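Local coordinates for protein hydrogen peroxide-inducible genes activator (Corynebacterium glutamicum, PDB 6G1D) that probably senses hydrogen peroxide as a LysR-type transcription factor, with a helix-turn-helix DNA-binding domain joined to a periplasmic-binding-protein-like regulatory domain, at residues P116-I121 with L301-A306; K165-Y170 with E295-A300; G186-E191 with T269-S274. The protein carries 1 engineered substitution. One frame throughout, in Å; residues are numbered along the deposited sequence.

Contact 1: P116-I121 with L301-A306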
ATOM      1  N   PRO B 116      25.387  15.623   0.845  1.00 34.09           N
ATOM      2  CA  PRO B 116      25.944  16.921   1.258  1.00 34.15           C
ATOM      3  C   PRO B 116      27.021  17.438   0.328  1.00 35.88           C
ATOM      4  O   PRO B 116      26.945  18.597  -0.081  1.00 36.32           O
ATOM      5  CB  PRO B 116      26.467  16.674   2.676  1.00 33.98           C
ATOM      6  CG  PRO B 116      25.592  15.557   3.168  1.00 34.82           C
ATOM      7  CD  PRO B 116      25.347  14.664   1.963  1.00 35.13           C
ATOM      8  N   SER B 117      27.976  16.587  -0.032  1.00 35.65           N
ATOM      9  CA  SER B 117      29.085  16.994  -0.912  1.00 39.73           C
ATOM     10  C   SER B 117      28.612  17.194  -2.331  1.00 39.91           C
ATOM     11  O   SER B 117      29.018  18.158  -2.990  1.00 40.32           O
ATOM     12  CB  SER B 117      30.259  16.008  -0.891  1.00 43.69           C
ATOM     13  OG  SER B 117      30.810  15.884   0.392  1.00 46.27           O
ATOM     14  N   MET B 118      27.767  16.295  -2.840  1.00 33.97           N
ATOM     15  CA  MET B 118      27.299  16.478  -4.201  1.00 35.18           C
ATOM     16  C   MET B 118      26.584  17.807  -4.360  1.00 36.08           C
ATOM     17  O   MET B 118      26.830  18.523  -5.351  1.00 37.06           O
ATOM     18  CB  MET B 118      26.412  15.342  -4.647  1.00 34.91           C
ATOM     19  CG  MET B 118      25.851  15.509  -6.053  1.00 39.70           C
ATOM     20  SD  MET B 118      24.091  15.867  -6.029  1.00 48.98           S
ATOM     21  CE  MET B 118      23.573  14.157  -5.873  1.00 38.97           C
ATOM     22  N   LEU B 119      25.684  18.111  -3.434  1.00 36.97           N
ATOM     23  CA  LEU B 119      24.898  19.342  -3.501  1.00 39.77           C
ATOM     24  C   LEU B 119      25.743  20.609  -3.337  1.00 40.42           C
ATOM     25  O   LEU B 119      25.454  21.616  -3.944  1.00 41.87           O
ATOM     26  CB  LEU B 119      23.756  19.339  -2.479  1.00 39.53           C
ATOM     27  CG  LEU B 119      22.639  18.312  -2.785  1.00 38.95           C
ATOM     28  CD1 LEU B 119      21.652  18.201  -1.662  1.00 38.74           C
ATOM     29  CD2 LEU B 119      21.893  18.713  -4.008  1.00 41.71           C
ATOM     30  N   SER B 120      26.778  20.551  -2.520  1.00 35.50           N
ATOM     31  CA  SER B 120      27.670  21.690  -2.315  1.00 36.48           C
ATOM     32  C   SER B 120      28.527  21.968  -3.570  1.00 37.00           C
ATOM     33  O   SER B 120      28.688  23.122  -3.955  1.00 39.56           O
ATOM     34  CB  SER B 120      28.562  21.465  -1.073  1.00 36.16           C
ATOM     35  OG  SER B 120      29.464  22.528  -0.931  1.00 50.10           O
ATOM     36  N   ILE B 121      29.040  20.919  -4.214  1.00 40.06           N
ATOM     37  CA  ILE B 121      29.760  21.056  -5.473  1.00 38.30           C
ATOM     38  C   ILE B 121      28.883  21.665  -6.568  1.00 42.96           C
ATOM     39  O   ILE B 121      29.296  22.552  -7.320  1.00 42.55           O
ATOM     40  CB  ILE B 121      30.281  19.695  -5.970  1.00 39.16           C
ATOM     41  CG1 ILE B 121      31.434  19.245  -5.073  1.00 38.08           C
ATOM     42  CG2 ILE B 121      30.764  19.775  -7.416  1.00 39.52           C
ATOM     43  CD1 ILE B 121      31.834  17.812  -5.272  1.00 38.52           C
ATOM     44  N   LEU B 301      31.569  12.623 -12.716  1.00 40.30           N
ATOM     45  CA  LEU B 301      32.775  13.175 -12.109  1.00 39.03           C
ATOM     46  C   LEU B 301      32.469  13.870 -10.769  1.00 37.82           C
ATOM     47  O   LEU B 301      33.260  13.770  -9.815  1.00 39.68           O
ATOM     48  CB  LEU B 301      33.492  14.143 -13.068  1.00 43.37           C
ATOM     49  CG  LEU B 301      34.105  13.596 -14.362  1.00 45.63           C
ATOM     50  CD1 LEU B 301      34.681  14.798 -15.138  1.00 43.39           C
ATOM     51  CD2 LEU B 301      35.180  12.529 -14.074  1.00 46.33           C
ATOM     52  N   ILE B 302      31.338  14.567 -10.694  1.00 37.36           N
ATOM     53  CA  ILE B 302      30.879  15.203  -9.471  1.00 37.96           C
ATOM     54  C   ILE B 302      30.643  14.183  -8.379  1.00 40.94           C
ATOM     55  O   ILE B 302      31.067  14.371  -7.238  1.00 36.52           O
ATOM     56  CB  ILE B 302      29.589  16.038  -9.692  1.00 38.58           C
ATOM     57  CG1 ILE B 302      29.868  17.204 -10.635  1.00 42.13           C
ATOM     58  CG2 ILE B 302      29.039  16.572  -8.371  1.00 37.73           C
ATOM     59  CD1 ILE B 302      28.647  17.996 -11.036  1.00 46.08           C
ATOM     60  N   LEU B 303      29.961  13.104  -8.725  1.00 35.66           N
ATOM     61  CA  LEU B 303      29.703  12.035  -7.775  1.00 36.36           C
ATOM     62  C   LEU B 303      31.000  11.355  -7.303  1.00 34.94           C
ATOM     63  O   LEU B 303      31.083  11.000  -6.139  1.00 32.50           O
ATOM     64  CB  LEU B 303      28.719  11.016  -8.348  1.00 33.75           C
ATOM     65  CG  LEU B 303      27.314  11.562  -8.589  1.00 35.34           C
ATOM     66  CD1 LEU B 303      26.465  10.524  -9.339  1.00 34.70           C
ATOM     67  CD2 LEU B 303      26.659  11.953  -7.273  1.00 36.41           C
ATOM     68  N   GLN B 304      31.977  11.156  -8.185  1.00 34.25           N
ATOM     69  CA  GLN B 304      33.252  10.591  -7.764  1.00 35.92           C
ATOM     70  C   GLN B 304      33.987  11.508  -6.791  1.00 37.89           C
ATOM     71  O   GLN B 304      34.603  11.025  -5.798  1.00 35.66           O
ATOM     72  CB  GLN B 304      34.133  10.279  -8.954  1.00 36.92           C
ATOM     73  CG  GLN B 304      33.572   9.132  -9.824  1.00 36.85           C
ATOM     74  CD  GLN B 304      34.381   8.970 -11.090  1.00 38.15           C
ATOM     75  OE1 GLN B 304      34.708   9.966 -11.771  1.00 39.84           O
ATOM     76  NE2 GLN B 304      34.740   7.737 -11.396  1.00 36.71           N
ATOM     77  N   ARG B 305      33.904  12.825  -7.038  1.00 34.34           N
ATOM     78  CA  ARG B 305      34.495  13.789  -6.120  1.00 34.77           C
ATOM     79  C   ARG B 305      33.740  13.821  -4.791  1.00 34.39           C
ATOM     80  O   ARG B 305      34.354  13.847  -3.728  1.00 33.89           O
ATOM     81  CB  ARG B 305      34.577  15.196  -6.754  1.00 38.10           C
ATOM     82  CG  ARG B 305      35.548  15.313  -7.911  1.00 45.67           C
ATOM     83  CD  ARG B 305      35.354  16.611  -8.689  1.00 46.25           C
ATOM     84  NE  ARG B 305      35.363  17.777  -7.797  1.00 43.43           N
ATOM     85  CZ  ARG B 305      34.801  18.959  -8.066  1.00 43.71           C
ATOM     86  NH1 ARG B 305      34.162  19.195  -9.219  1.00 45.13           N
ATOM     87  NH2 ARG B 305      34.862  19.937  -7.166  1.00 39.68           N
ATOM     88  N   ALA B 306      32.421  13.816  -4.855  1.00 33.70           N
ATOM     89  CA  ALA B 306      31.593  13.775  -3.648  1.00 33.28           C
ATOM     90  C   ALA B 306      31.882  12.581  -2.765  1.00 31.70           C
ATOM     91  O   ALA B 306      31.939  12.707  -1.547  1.00 32.98           O
ATOM     92  CB  ALA B 306      30.091  13.801  -4.017  1.00 32.76           C
TER
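Ile121 of helix 111-125 lies over Ile302 and Arg305 on helix 293-316, its CG2 3.8 Å from Ile302 CG2. This is helix-helix packing in the LysR regulatory domain, whose periplasmic-binding-protein-like fold places helices round a mixed sheet. The short segments 116-121 and 301-306 run nearer antiparallel than parallel, with 129° between their N-to-C directions and axes 8.6 Å apart at closest approach. Ala306 suits this spacing: its methyl meets the other helix's backbone directly, CB standing 3.6 Å from Met118 N, and Ser117 comes close as well, with Ser117 CB 3.8 Å from Ala306 CB. The two isoleucines slide past each other in opposite directions. Each uses CG2, the branch anti to its own backbone N, while Ile121 CD1 reaches on toward the backbone of 302-306.

Met118 leaves its helix with CG anti to the backbone N (chi1 178°) and then bends at chi2 and chi3. This brings the chain alongside Leu303, both pointing the same way, with Met118 CG 3.8 Å from Leu303 CD2 and the terminal CE beside the same methyl. Against Ile302 the thioether chain crosses at about a right angle. Just before 301-306 on the same helix, Phe299 also packs on Met118, and Leu98 and Tyr126, from loops, on Ile302, so this apolar layer continues beyond the two segments. On the outer side of helix 111-125, Pro116 and Leu119 pack against Gln242 and Ala246 of the second subunit.

Arg305 closes the exposed margin of the contact. Its NH1 forms a salt bridge with Glu125, while Ile121 CD1 sits 4.0 Å above the guanidinium plane, offset toward the rim.

Contact 2: K165-Y170 with E295-A300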
ATOM      1  N   LYS B 165      22.509   2.270 -19.897  1.00 52.40           N
ATOM      2  CA  LYS B 165      23.971   2.372 -19.843  1.00 54.37           C
ATOM      3  C   LYS B 165      24.384   2.595 -18.388  1.00 47.15           C
ATOM      4  O   LYS B 165      23.648   3.177 -17.613  1.00 47.33           O
ATOM      5  CB  LYS B 165      24.510   3.517 -20.697  1.00 58.36           C
ATOM      6  CG  LYS B 165      24.360   3.314 -22.204  1.00 67.17           C
ATOM      7  CD  LYS B 165      25.337   4.135 -23.023  1.00 82.33           C
ATOM      8  CE  LYS B 165      24.744   4.677 -24.337  1.00 78.96           C
ATOM      9  NZ  LYS B 165      25.365   5.996 -24.664  1.00 80.35           N
ATOM     10  N   GLU B 166      25.592   2.165 -18.058  1.00 48.65           N
ATOM     11  CA  GLU B 166      26.136   2.240 -16.719  1.00 50.11           C
ATOM     12  C   GLU B 166      27.482   2.953 -16.756  1.00 50.45           C
ATOM     13  O   GLU B 166      28.347   2.584 -17.560  1.00 50.64           O
ATOM     14  CB  GLU B 166      26.354   0.824 -16.196  1.00 50.75           C
ATOM     15  CG  GLU B 166      25.083  -0.001 -16.131  1.00 53.51           C
ATOM     16  CD  GLU B 166      25.269  -1.389 -15.596  1.00 54.22           C
ATOM     17  OE1 GLU B 166      26.408  -1.898 -15.582  1.00 63.59           O
ATOM     18  OE2 GLU B 166      24.253  -1.959 -15.180  1.00 59.78           O
ATOM     19  N   ILE B 167      27.656   3.957 -15.901  1.00 40.25           N
ATOM     20  CA  ILE B 167      28.953   4.597 -15.718  1.00 40.50           C
ATOM     21  C   ILE B 167      29.471   4.150 -14.343  1.00 38.64           C
ATOM     22  O   ILE B 167      28.868   4.522 -13.342  1.00 37.34           O
ATOM     23  CB  ILE B 167      28.871   6.141 -15.744  1.00 39.36           C
ATOM     24  CG1 ILE B 167      28.223   6.639 -17.031  1.00 42.08           C
ATOM     25  CG2 ILE B 167      30.282   6.719 -15.681  1.00 40.32           C
ATOM     26  CD1 ILE B 167      27.883   8.121 -17.011  1.00 40.54           C
ATOM     27  N   PRO B 168      30.549   3.347 -14.296  1.00 42.65           N
ATOM     28  CA  PRO B 168      31.106   2.961 -12.998  1.00 43.20           C
ATOM     29  C   PRO B 168      31.655   4.187 -12.276  1.00 42.86           C
ATOM     30  O   PRO B 168      32.333   5.032 -12.914  1.00 41.45           O
ATOM     31  CB  PRO B 168      32.283   2.022 -13.367  1.00 43.27           C
ATOM     32  CG  PRO B 168      32.162   1.725 -14.814  1.00 46.51           C
ATOM     33  CD  PRO B 168      31.317   2.775 -15.420  1.00 44.90           C
ATOM     34  N   LEU B 169      31.348   4.321 -10.993  1.00 35.76           N
ATOM     35  CA  LEU B 169      31.816   5.495 -10.223  1.00 34.89           C
ATOM     36  C   LEU B 169      32.955   5.116  -9.298  1.00 35.83           C
ATOM     37  O   LEU B 169      34.054   5.648  -9.418  1.00 35.16           O
ATOM     38  CB  LEU B 169      30.675   6.134  -9.452  1.00 33.77           C
ATOM     39  CG  LEU B 169      29.498   6.638 -10.313  1.00 34.29           C
ATOM     40  CD1 LEU B 169      28.398   7.158  -9.437  1.00 33.72           C
ATOM     41  CD2 LEU B 169      29.986   7.737 -11.245  1.00 36.05           C
ATOM     42  N   TYR B 170      32.692   4.187  -8.387  1.00 40.63           N
ATOM     43  CA  TYR B 170      33.688   3.759  -7.401  1.00 40.78           C
ATOM     44  C   TYR B 170      33.276   2.447  -6.725  1.00 37.70           C
ATOM     45  O   TYR B 170      32.105   2.069  -6.771  1.00 37.09           O
ATOM     46  CB  TYR B 170      33.868   4.849  -6.342  1.00 38.25           C
ATOM     47  CG  TYR B 170      32.566   5.333  -5.736  1.00 37.90           C
ATOM     48  CD1 TYR B 170      31.962   4.676  -4.677  1.00 34.30           C
ATOM     49  CD2 TYR B 170      31.926   6.464  -6.234  1.00 36.42           C
ATOM     50  CE1 TYR B 170      30.782   5.116  -4.134  1.00 35.67           C
ATOM     51  CE2 TYR B 170      30.727   6.906  -5.692  1.00 35.08           C
ATOM     52  CZ  TYR B 170      30.169   6.238  -4.640  1.00 36.74           C
ATOM     53  OH  TYR B 170      29.000   6.706  -4.127  1.00 33.35           O
ATOM     54  N   GLU B 295      26.680  15.118 -20.555  1.00 51.71           N
ATOM     55  CA  GLU B 295      26.269  15.701 -19.277  1.00 54.73           C
ATOM     56  C   GLU B 295      26.285  14.691 -18.122  1.00 52.32           C
ATOM     57  O   GLU B 295      26.705  15.034 -17.036  1.00 47.35           O
ATOM     58  CB  GLU B 295      24.854  16.256 -19.325  1.00 58.78           C
ATOM     59  CG  GLU B 295      24.647  17.486 -20.140  1.00 65.97           C
ATOM     60  CD  GLU B 295      23.181  17.869 -20.168  1.00 69.44           C
ATOM     61  OE1 GLU B 295      22.698  18.474 -19.188  1.00 65.83           O
ATOM     62  OE2 GLU B 295      22.525  17.543 -21.191  1.00 68.19           O
ATOM     63  N   PHE B 296      25.789  13.482 -18.357  1.00 45.26           N
ATOM     64  CA  PHE B 296      25.775  12.468 -17.326  1.00 44.43           C
ATOM     65  C   PHE B 296      27.199  12.035 -16.942  1.00 44.75           C
ATOM     66  O   PHE B 296      27.447  11.761 -15.783  1.00 42.03           O
ATOM     67  CB  PHE B 296      24.922  11.263 -17.727  1.00 44.95           C
ATOM     68  CG  PHE B 296      23.468  11.580 -17.989  1.00 44.97           C
ATOM     69  CD1 PHE B 296      22.836  12.739 -17.486  1.00 44.06           C
ATOM     70  CD2 PHE B 296      22.717  10.686 -18.720  1.00 45.31           C
ATOM     71  CE1 PHE B 296      21.502  12.973 -17.739  1.00 47.21           C
ATOM     72  CE2 PHE B 296      21.381  10.941 -18.980  1.00 48.16           C
ATOM     73  CZ  PHE B 296      20.771  12.077 -18.469  1.00 47.06           C
ATOM     74  N   GLU B 297      28.114  12.032 -17.905  1.00 53.59           N
ATOM     75  CA  GLU B 297      29.536  11.797 -17.671  1.00 54.62           C
ATOM     76  C   GLU B 297      30.167  12.896 -16.808  1.00 55.32           C
ATOM     77  O   GLU B 297      31.046  12.620 -15.981  1.00 52.98           O
ATOM     78  CB  GLU B 297      30.306  11.718 -18.990  1.00 58.60           C
ATOM     79  CG  GLU B 297      31.523  10.848 -18.957  1.00 68.45           C
ATOM     80  CD  GLU B 297      31.161   9.370 -19.006  1.00 67.91           C
ATOM     81  OE1 GLU B 297      30.363   8.992 -19.902  1.00 72.03           O
ATOM     82  OE2 GLU B 297      31.687   8.591 -18.166  1.00 69.43           O
ATOM     83  N   GLN B 298      29.738  14.141 -17.007  1.00 43.55           N
ATOM     84  CA  GLN B 298      30.176  15.226 -16.138  1.00 47.34           C
ATOM     85  C   GLN B 298      29.573  15.061 -14.759  1.00 43.92           C
ATOM     86  O   GLN B 298      30.233  15.321 -13.761  1.00 40.47           O
ATOM     87  CB  GLN B 298      29.777  16.616 -16.661  1.00 49.49           C
ATOM     88  CG  GLN B 298      30.607  17.200 -17.777  1.00 57.01           C
ATOM     89  CD  GLN B 298      29.923  18.416 -18.402  1.00 58.88           C
ATOM     90  OE1 GLN B 298      29.218  18.263 -19.387  1.00 58.88           O
ATOM     91  NE2 GLN B 298      30.120  19.635 -17.834  1.00 53.75           N
ATOM     92  N   PHE B 299      28.313  14.657 -14.689  1.00 39.66           N
ATOM     93  CA  PHE B 299      27.701  14.443 -13.397  1.00 40.23           C
ATOM     94  C   PHE B 299      28.418  13.348 -12.651  1.00 39.60           C
ATOM     95  O   PHE B 299      28.586  13.441 -11.444  1.00 37.51           O
ATOM     96  CB  PHE B 299      26.202  14.107 -13.498  1.00 39.82           C
ATOM     97  CG  PHE B 299      25.488  14.228 -12.197  1.00 41.70           C
ATOM     98  CD1 PHE B 299      24.840  13.148 -11.605  1.00 39.49           C
ATOM     99  CD2 PHE B 299      25.524  15.428 -11.526  1.00 40.92           C
ATOM    100  CE1 PHE B 299      24.252  13.275 -10.371  1.00 39.27           C
ATOM    101  CE2 PHE B 299      24.899  15.569 -10.284  1.00 42.41           C
ATOM    102  CZ  PHE B 299      24.229  14.492  -9.723  1.00 41.43           C
ATOM    103  N   ALA B 300      28.822  12.295 -13.371  1.00 41.02           N
ATOM    104  CA  ALA B 300      29.581  11.200 -12.759  1.00 38.39           C
ATOM    105  C   ALA B 300      30.846  11.699 -12.071  1.00 40.25           C
ATOM    106  O   ALA B 300      31.189  11.221 -10.966  1.00 36.41           O
ATOM    107  CB  ALA B 300      29.954  10.151 -13.787  1.00 38.84           C
TER
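Ile167 and Leu169 of strand 164-179 meet Ala300 of helix 293-316, in a helix-on-sheet contact of the LysR regulatory domain. Strand and helix segments run nearly parallel, 17° apart, with their axes 9.7 Å apart at closest approach.

The apolar contacts centre on the Ala300 methyl. Leu169 CD2 touches it at 3.5 Å, and Ile167 CG2 approaches the same CB at 3.9 Å, so one small side chain receives two branched ones. Leu169 has CG beside the backbone N (chi1 -60°), which carries CD2 to the helix although the side chain does not start straight toward it. Ile167 does point at the helix; its CD1 reaches the Phe296 backbone, 3.9 Å from Phe296 O. The Phe296 ring itself turns away, to stand edge-to-face with Tyr286 on the neighbouring strand 267-287.

The polar group involved is the carboxylate of Glu297, at the exposed margin. With CG anti to the backbone N (chi1 -151°) and a bend at chi2, the chain folds back across Ile167, crossing it at a slant. Glu297 OE2 comes within 3.4 Å of Ile167 CG2, and its OE1 lies 3.9 Å from Ile167 CD1; both are van der Waals contacts.

The strand backbone pairs within the sheet: Ile167 with Leu284, while Leu169 and Tyr170 both face Ile282 in a classic beta bulge. At this bulge Leu169 O also accepts a hydrogen bond from Gln304 NE2, one turn beyond Ala300 on the helix.

Between the two segments themselves, then, attachment rests on shape and burial of hydrocarbon, and the Glu297 carboxylate adds cover over Ile167 without a polar bond to the strand.

Contact 3: G186-E191 with T269-S274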
ATOM      1  N   GLY B 186      36.948  -2.885  17.370  1.00 40.36           N
ATOM      2  CA  GLY B 186      38.242  -2.369  17.006  1.00 39.75           C
ATOM      3  C   GLY B 186      39.167  -3.298  16.237  1.00 41.36           C
ATOM      4  O   GLY B 186      40.205  -2.876  15.791  1.00 42.02           O
ATOM      5  N   ARG B 187      38.808  -4.547  16.040  1.00 43.08           N
ATOM      6  CA  ARG B 187      39.661  -5.463  15.279  1.00 43.83           C
ATOM      7  C   ARG B 187      39.704  -5.093  13.792  1.00 43.16           C
ATOM      8  O   ARG B 187      38.681  -4.711  13.210  1.00 42.11           O
ATOM      9  CB  ARG B 187      39.154  -6.908  15.427  1.00 44.37           C
ATOM     10  CG  ARG B 187      39.337  -7.389  16.845  1.00 46.43           C
ATOM     11  CD  ARG B 187      39.162  -8.880  16.979  1.00 46.38           C
ATOM     12  NE  ARG B 187      39.974  -9.604  16.028  1.00 48.58           N
ATOM     13  CZ  ARG B 187      39.757 -10.870  15.674  1.00 55.71           C
ATOM     14  NH1 ARG B 187      38.778 -11.586  16.238  1.00 51.59           N
ATOM     15  NH2 ARG B 187      40.536 -11.426  14.751  1.00 57.95           N
ATOM     16  N   GLN B 188      40.907  -5.195  13.215  1.00 45.95           N
ATOM     17  CA  GLN B 188      41.176  -4.796  11.845  1.00 48.70           C
ATOM     18  C   GLN B 188      41.632  -5.966  10.971  1.00 46.08           C
ATOM     19  O   GLN B 188      42.035  -5.757   9.811  1.00 52.52           O
ATOM     20  CB  GLN B 188      42.238  -3.683  11.844  1.00 47.66           C
ATOM     21  CG  GLN B 188      41.845  -2.443  12.652  1.00 45.82           C
ATOM     22  CD  GLN B 188      40.541  -1.819  12.227  1.00 42.86           C
ATOM     23  OE1 GLN B 188      40.276  -1.687  11.040  1.00 43.18           O
ATOM     24  NE2 GLN B 188      39.712  -1.423  13.192  1.00 41.43           N
ATOM     25  N   ASP B 189      41.502  -7.184  11.475  1.00 45.45           N
ATOM     26  CA  ASP B 189      42.083  -8.359  10.805  1.00 49.97           C
ATOM     27  C   ASP B 189      41.076  -9.523  10.651  1.00 50.41           C
ATOM     28  O   ASP B 189      41.475 -10.671  10.587  1.00 52.44           O
ATOM     29  CB  ASP B 189      43.326  -8.844  11.589  1.00 50.30           C
ATOM     30  CG  ASP B 189      42.989  -9.318  13.022  1.00 51.57           C
ATOM     31  OD1 ASP B 189      43.909  -9.868  13.669  1.00 62.03           O
ATOM     32  OD2 ASP B 189      41.822  -9.185  13.488  1.00 49.04           O
ATOM     33  N   LEU B 190      39.791  -9.233  10.577  1.00 51.75           N
ATOM     34  CA  LEU B 190      38.780 -10.310  10.520  1.00 49.69           C
ATOM     35  C   LEU B 190      38.898 -11.048   9.192  1.00 49.40           C
ATOM     36  O   LEU B 190      39.243 -10.452   8.160  1.00 50.52           O
ATOM     37  CB  LEU B 190      37.359  -9.758  10.663  1.00 47.17           C
ATOM     38  CG  LEU B 190      37.015  -8.974  11.938  1.00 46.68           C
ATOM     39  CD1 LEU B 190      35.588  -8.452  11.895  1.00 48.16           C
ATOM     40  CD2 LEU B 190      37.287  -9.753  13.188  1.00 52.21           C
ATOM     41  N   GLU B 191      38.628 -12.351   9.226  1.00 49.15           N
ATOM     42  CA  GLU B 191      38.425 -13.145   8.030  1.00 48.85           C
ATOM     43  C   GLU B 191      36.949 -13.199   7.731  1.00 47.04           C
ATOM     44  O   GLU B 191      36.152 -12.935   8.602  1.00 46.37           O
ATOM     45  CB  GLU B 191      38.981 -14.562   8.254  1.00 54.99           C
ATOM     46  CG  GLU B 191      40.498 -14.621   8.275  1.00 60.58           C
ATOM     47  CD  GLU B 191      41.095 -14.377   6.894  1.00 66.87           C
ATOM     48  OE1 GLU B 191      42.334 -14.236   6.815  1.00 87.21           O
ATOM     49  OE2 GLU B 191      40.370 -14.350   5.853  1.00 63.88           O
ATOM     50  N   THR B 269      33.434  -0.444  15.741  1.00 36.10           N
ATOM     51  CA  THR B 269      33.605  -0.928  14.385  1.00 36.51           C
ATOM     52  C   THR B 269      34.751  -1.904  14.290  1.00 36.19           C
ATOM     53  O   THR B 269      35.620  -1.935  15.145  1.00 37.53           O
ATOM     54  CB  THR B 269      33.913   0.244  13.402  1.00 37.60           C
ATOM     55  OG1 THR B 269      35.070   0.957  13.845  1.00 36.38           O
ATOM     56  CG2 THR B 269      32.716   1.195  13.281  1.00 37.94           C
ATOM     57  N   ALA B 270      34.776  -2.643  13.195  1.00 35.27           N
ATOM     58  CA  ALA B 270      35.825  -3.589  12.884  1.00 36.06           C
ATOM     59  C   ALA B 270      35.952  -3.738  11.384  1.00 35.71           C
ATOM     60  O   ALA B 270      35.010  -3.450  10.647  1.00 34.96           O
ATOM     61  CB  ALA B 270      35.468  -4.939  13.460  1.00 36.76           C
ATOM     62  N   ASN B 271      37.095  -4.248  10.933  1.00 36.48           N
ATOM     63  CA  ASN B 271      37.285  -4.506   9.510  1.00 36.48           C
ATOM     64  C   ASN B 271      37.867  -5.865   9.236  1.00 37.91           C
ATOM     65  O   ASN B 271      38.569  -6.437  10.068  1.00 39.09           O
ATOM     66  CB  ASN B 271      38.209  -3.447   8.889  1.00 36.40           C
ATOM     67  CG  ASN B 271      37.512  -2.118   8.696  1.00 35.03           C
ATOM     68  OD1 ASN B 271      36.615  -2.011   7.853  1.00 34.19           O
ATOM     69  ND2 ASN B 271      37.890  -1.116   9.488  1.00 34.98           N
ATOM     70  N   PHE B 272      37.605  -6.346   8.030  1.00 39.92           N
ATOM     71  CA  PHE B 272      38.250  -7.519   7.507  1.00 40.97           C
ATOM     72  C   PHE B 272      39.676  -7.167   7.137  1.00 44.37           C
ATOM     73  O   PHE B 272      39.983  -5.994   6.906  1.00 41.29           O
ATOM     74  CB  PHE B 272      37.499  -8.048   6.295  1.00 40.56           C
ATOM     75  CG  PHE B 272      36.083  -8.425   6.593  1.00 39.89           C
ATOM     76  CD1 PHE B 272      35.810  -9.580   7.308  1.00 41.37           C
ATOM     77  CD2 PHE B 272      35.046  -7.651   6.137  1.00 40.05           C
ATOM     78  CE1 PHE B 272      34.500  -9.920   7.610  1.00 43.34           C
ATOM     79  CE2 PHE B 272      33.738  -7.972   6.430  1.00 42.30           C
ATOM     80  CZ  PHE B 272      33.461  -9.109   7.168  1.00 44.66           C
ATOM     81  N   ASN B 273      40.536  -8.192   7.082  1.00 50.82           N
ATOM     82  CA  ASN B 273      41.944  -8.010   6.735  1.00 55.94           C
ATOM     83  C   ASN B 273      42.113  -7.579   5.265  1.00 55.08           C
ATOM     84  O   ASN B 273      41.170  -7.652   4.470  1.00 56.59           O
ATOM     85  CB  ASN B 273      42.798  -9.239   7.098  1.00 57.26           C
ATOM     86  CG  ASN B 273      42.485 -10.483   6.296  1.00 61.89           C
ATOM     87  OD1 ASN B 273      42.686 -10.548   5.091  1.00 62.92           O
ATOM     88  ND2 ASN B 273      42.057 -11.502   6.990  1.00 64.03           N
ATOM     89  N   SER B 274      43.322  -7.132   4.952  1.00 61.91           N
ATOM     90  CA  SER B 274      43.699  -6.592   3.651  1.00 67.78           C
ATOM     91  C   SER B 274      43.377  -7.478   2.450  1.00 65.88           C
ATOM     92  O   SER B 274      43.011  -6.952   1.409  1.00 66.79           O
ATOM     93  CB  SER B 274      45.202  -6.241   3.631  1.00 70.66           C
ATOM     94  OG  SER B 274      45.518  -5.252   4.579  1.00 82.03           O
TER
HETATM   95  O   HOH W   1      37.348   0.238  12.622  1.00 40.38           O
HETATM   96  O   HOH W   2      44.082  -4.668   7.623  1.00 66.57           O
HETATM   97  O   HOH W   3      43.002 -12.009   9.244  1.00 62.63           O
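Gln188 and Asn271 lie side by side and point the same way, their amide planes 58° apart. Asn271 ND2 gives Gln188 OE1 a nearly straight bond (2.9 Å, 165°), in the carbonyl plane on a lone pair. A bend at chi2 folds Gln188 back for this, and its NE2 bonds Gly186 O from above the carbonyl plane and a water shared with Thr269 OG1. At the other end Glu191 and Asn273 cross at a slant, carboxylate and amide 66° apart; the bond from Asn273 ND2 to Glu191 OE1 is weak. Phe272 turns its edge to Leu190 O and Glu191 O, while Leu190 CD1 packs on Ala270 CB at 3.8 Å. Leu190 CD2 also sits 3.7 Å above the Arg187 guanidinium, over its centre, as Arg187 grips Asp189 OD2 side-on.

Backbone bonds join the two segments: Asn271 N to Arg187 O, Leu190 N to Asn271 O, and Asn273 N to Leu190 O, with one beta bridge between Leu190 and Phe272. The loop 186-191 thus lines the start of strand 267-287, whose Ala270 pairs with Val176 of strand 164-179; Phe272 packs on Val176 and Leu195.

In the fold
Contacts 1 and 2 are buried and share helix 293-316: residues 301-306 meet helix 111-125, and residues 295-300 meet strand 164-179. Their centres lie 12 Å apart, and they touch where Leu303 packs on Leu169 and Met118 on Phe299. Both depend mainly on apolar side-chain packing, with one charged side chain at each exposed margin. Contact 3 is only partly buried, its centre about 31 Å from that of contact 2, and it is polar, combining backbone and side-chain hydrogen bonds with bound water. Strands 164-179 and 267-287 nonetheless connect the two regions, since contacts 2 and 3 reach the same sheet. Along the chain, contact 3 lies inside the loop closed by contact 2, which lies inside that closed by contact 1.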